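Local structure of putative citrate lyase, alfa subunit (Streptococcus mutans, 2HJ0) at residues A[92-97]-A[117-122]. The protein is a putative citrate lyase alpha subunit of the CitF family, an alpha/beta protein built around two mixed beta sheets. Residues are numbered along the deposited sequence; the frame is centred on the assembly and turned at random.
Sequences IKDISI and VVTNIT
Thr119 and Asp94 meet where strand 118-123 departs from regular pairing with strand 95-99. Ile95 N gives a hydrogen bond to Val117 O (2.9 Å), and Ile95 O accepts one from Thr119 N (3.0 Å), as in ordinary parallel pairing. Ile97 N then bonds to Asn120 O (2.8 Å), so two residues, Thr119 and Asn120, lie opposite the single Ser96. This is a beta bulge; Thr119 sits in it with psi near -13°, and its CB points toward the neighbouring strand. From there CB lies 3.5 Å from Asp94 OD1. CG2 passes alongside the Asp94 backbone, 3.5 Å from CA, while OG1, placed between the backbone N and carbonyl carbon (chi1 51°), donates a hydrogen bond to Asp94 OD1 (3.0 Å). The hydroxyl meets the carboxylate from above, 49° out of its plane. Although the CB of Asp94 points away, its carboxylate end turns back to receive this bond.

Beyond the bulge, Ile97 and Ile121 share the sheet face occupied by Val118. Ile97 CB packs on Val118 CG1 (3.8 Å) and its CG2 branch touches Ile121; Met80 and Leu84 of helix 79-89 cover Ile97, and Leu109 and Ile113 of helix 109-114 reach Val118 and Ile121. A weak bond from Thr122 N to Ile97 O (3.1 Å) continues the pairing. The two strands are parallel neighbours in a mixed sheet, and helix 109-114 links them in a beta-alpha-beta unit. The chemistry implies a junction held chiefly by backbone bonds and buried aliphatic packing, with one hydroxyl-carboxylate bond on its more exposed side tying the bulge to Asp94, just before strand 95-99.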
ATOM      1  N   ILE A  92     -26.785  16.772  11.774  1.00 21.78           N
ATOM      2  CA  ILE A  92     -25.387  16.927  12.162  1.00 22.17           C
ATOM      3  C   ILE A  92     -24.863  18.210  11.525  1.00 23.89           C
ATOM      4  O   ILE A  92     -25.184  18.505  10.371  1.00 24.95           O
ATOM      5  CB  ILE A  92     -24.545  15.711  11.722  1.00 19.07           C
ATOM      6  CG1 ILE A  92     -24.953  14.492  12.563  1.00 18.19           C
ATOM      7  CG2 ILE A  92     -23.075  16.017  11.873  1.00 17.45           C
ATOM      8  CD1 ILE A  92     -24.219  13.216  12.259  1.00 15.93           C
ATOM      9  N   LYS A  93     -24.085  18.982  12.285  1.00 24.73           N
ATOM     10  CA  LYS A  93     -23.541  20.242  11.789  1.00 24.16           C
ATOM     11  C   LYS A  93     -22.105  20.502  12.218  1.00 22.56           C
ATOM     12  O   LYS A  93     -21.505  19.708  12.943  1.00 21.48           O
ATOM     13  CB  LYS A  93     -24.417  21.422  12.231  1.00 26.23           C
ATOM     14  CG  LYS A  93     -25.786  21.498  11.551  1.00 28.75           C
ATOM     15  CD  LYS A  93     -26.444  22.868  11.753  1.00 30.89           C
ATOM     16  CE  LYS A  93     -27.761  22.975  10.992  1.00 31.84           C
ATOM     17  NZ  LYS A  93     -28.373  24.338  11.100  1.00 34.00           N
ATOM     18  N   ASP A  94     -21.564  21.624  11.743  1.00 21.11           N
ATOM     19  CA  ASP A  94     -20.198  22.035  12.047  1.00 20.00           C
ATOM     20  C   ASP A  94     -19.212  20.970  11.571  1.00 19.07           C
ATOM     21  O   ASP A  94     -18.230  20.660  12.254  1.00 19.17           O
ATOM     22  CB  ASP A  94     -20.056  22.269  13.555  1.00 21.44           C
ATOM     23  CG  ASP A  94     -18.742  22.944  13.933  1.00 23.13           C
ATOM     24  OD1 ASP A  94     -18.359  23.941  13.270  1.00 21.95           O
ATOM     25  OD2 ASP A  94     -18.103  22.481  14.913  1.00 24.08           O
ATOM     26  N   ILE A  95     -19.493  20.409  10.395  1.00 16.72           N
ATOM     27  CA  ILE A  95     -18.643  19.378   9.816  1.00 15.09           C
ATOM     28  C   ILE A  95     -17.554  20.002   8.978  1.00 14.59           C
ATOM     29  O   ILE A  95     -17.782  20.983   8.273  1.00 13.19           O
ATOM     30  CB  ILE A  95     -19.447  18.393   8.931  1.00 14.67           C
ATOM     31  CG1 ILE A  95     -20.346  17.532   9.821  1.00 13.19           C
ATOM     32  CG2 ILE A  95     -18.503  17.500   8.125  1.00 13.27           C
ATOM     33  CD1 ILE A  95     -19.585  16.798  10.895  1.00  8.61           C
ATOM     34  N   SER A  96     -16.359  19.432   9.074  1.00 14.15           N
ATOM     35  CA  SER A  96     -15.217  19.927   8.317  1.00 12.64           C
ATOM     36  C   SER A  96     -15.045  19.048   7.078  1.00 11.85           C
ATOM     37  O   SER A  96     -14.816  17.848   7.180  1.00 11.79           O
ATOM     38  CB  SER A  96     -13.972  19.878   9.196  1.00 10.91           C
ATOM     39  OG  SER A  96     -12.997  20.743   8.676  1.00 10.67           O
ATOM     40  N   ILE A  97     -15.151  19.658   5.910  1.00 10.84           N
ATOM     41  CA  ILE A  97     -15.062  18.927   4.659  1.00 11.25           C
ATOM     42  C   ILE A  97     -13.632  18.931   4.066  1.00 10.71           C
ATOM     43  O   ILE A  97     -12.957  19.969   4.015  1.00 11.36           O
ATOM     44  CB  ILE A  97     -16.106  19.546   3.670  1.00 13.21           C
ATOM     45  CG1 ILE A  97     -16.608  18.531   2.661  1.00 13.30           C
ATOM     46  CG2 ILE A  97     -15.478  20.697   2.881  1.00 15.71           C
ATOM     47  CD1 ILE A  97     -17.538  19.176   1.653  1.00 12.35           C
ATOM     48  N   VAL A 117     -24.139  23.294   8.090  1.00 16.00           N
ATOM     49  CA  VAL A 117     -23.796  21.869   8.073  1.00 15.89           C
ATOM     50  C   VAL A 117     -22.300  21.691   7.833  1.00 14.74           C
ATOM     51  O   VAL A 117     -21.664  20.836   8.448  1.00 13.70           O
ATOM     52  CB  VAL A 117     -24.564  21.102   6.985  1.00 16.49           C
ATOM     53  CG1 VAL A 117     -24.181  19.639   7.034  1.00 14.66           C
ATOM     54  CG2 VAL A 117     -26.062  21.252   7.201  1.00 15.88           C
ATOM     55  N   VAL A 118     -21.758  22.500   6.925  1.00 13.87           N
ATOM     56  CA  VAL A 118     -20.337  22.492   6.607  1.00 13.61           C
ATOM     57  C   VAL A 118     -19.784  23.857   7.031  1.00 14.12           C
ATOM     58  O   VAL A 118     -20.299  24.905   6.630  1.00 15.47           O
ATOM     59  CB  VAL A 118     -20.089  22.273   5.089  1.00 14.38           C
ATOM     60  CG1 VAL A 118     -18.587  22.213   4.807  1.00 13.83           C
ATOM     61  CG2 VAL A 118     -20.767  20.989   4.622  1.00 11.66           C
ATOM     62  N   THR A 119     -18.727  23.840   7.832  1.00 13.61           N
ATOM     63  CA  THR A 119     -18.138  25.063   8.366  1.00 12.42           C
ATOM     64  C   THR A 119     -16.702  25.328   7.927  1.00 12.86           C
ATOM     65  O   THR A 119     -16.181  26.422   8.136  1.00 13.83           O
ATOM     66  CB  THR A 119     -18.185  25.006   9.903  1.00 12.79           C
ATOM     67  OG1 THR A 119     -17.625  23.758  10.353  1.00 12.57           O
ATOM     68  CG2 THR A 119     -19.624  25.095  10.388  1.00 11.26           C
ATOM     69  N   ASN A 120     -16.064  24.312   7.349  1.00 13.17           N
ATOM     70  CA  ASN A 120     -14.685  24.404   6.865  1.00 12.08           C
ATOM     71  C   ASN A 120     -14.512  23.512   5.643  1.00 11.20           C
ATOM     72  O   ASN A 120     -15.011  22.388   5.598  1.00 11.89           O
ATOM     73  CB  ASN A 120     -13.687  23.978   7.946  1.00 12.75           C
ATOM     74  CG  ASN A 120     -13.566  24.993   9.054  1.00 13.34           C
ATOM     75  OD1 ASN A 120     -14.517  25.239   9.783  1.00 17.13           O
ATOM     76  ND2 ASN A 120     -12.396  25.596   9.186  1.00 13.10           N
ATOM     77  N   ILE A 121     -13.783  24.021   4.662  1.00 10.51           N
ATOM     78  CA  ILE A 121     -13.554  23.302   3.416  1.00  9.13           C
ATOM     79  C   ILE A 121     -12.088  23.361   3.002  1.00  9.22           C
ATOM     80  O   ILE A 121     -11.440  24.392   3.157  1.00  8.99           O
ATOM     81  CB  ILE A 121     -14.378  23.936   2.267  1.00  7.08           C
ATOM     82  CG1 ILE A 121     -15.863  24.015   2.653  1.00  6.05           C
ATOM     83  CG2 ILE A 121     -14.178  23.140   0.984  1.00  4.44           C
ATOM     84  CD1 ILE A 121     -16.736  24.751   1.617  1.00  5.63           C
ATOM     85  N   THR A 122     -11.565  22.254   2.488  1.00 10.47           N
ATOM     86  CA  THR A 122     -10.193  22.227   1.978  1.00  9.64           C
ATOM     87  C   THR A 122     -10.161  21.343   0.732  1.00 10.58           C
ATOM     88  O   THR A 122     -10.765  20.264   0.713  1.00 10.98           O
ATOM     89  CB  THR A 122      -9.170  21.704   3.023  1.00  9.16           C
ATOM     90  OG1 THR A 122      -7.859  21.747   2.448  1.00  9.55           O
ATOM     91  CG2 THR A 122      -9.493  20.274   3.466  1.00  7.21           C
TER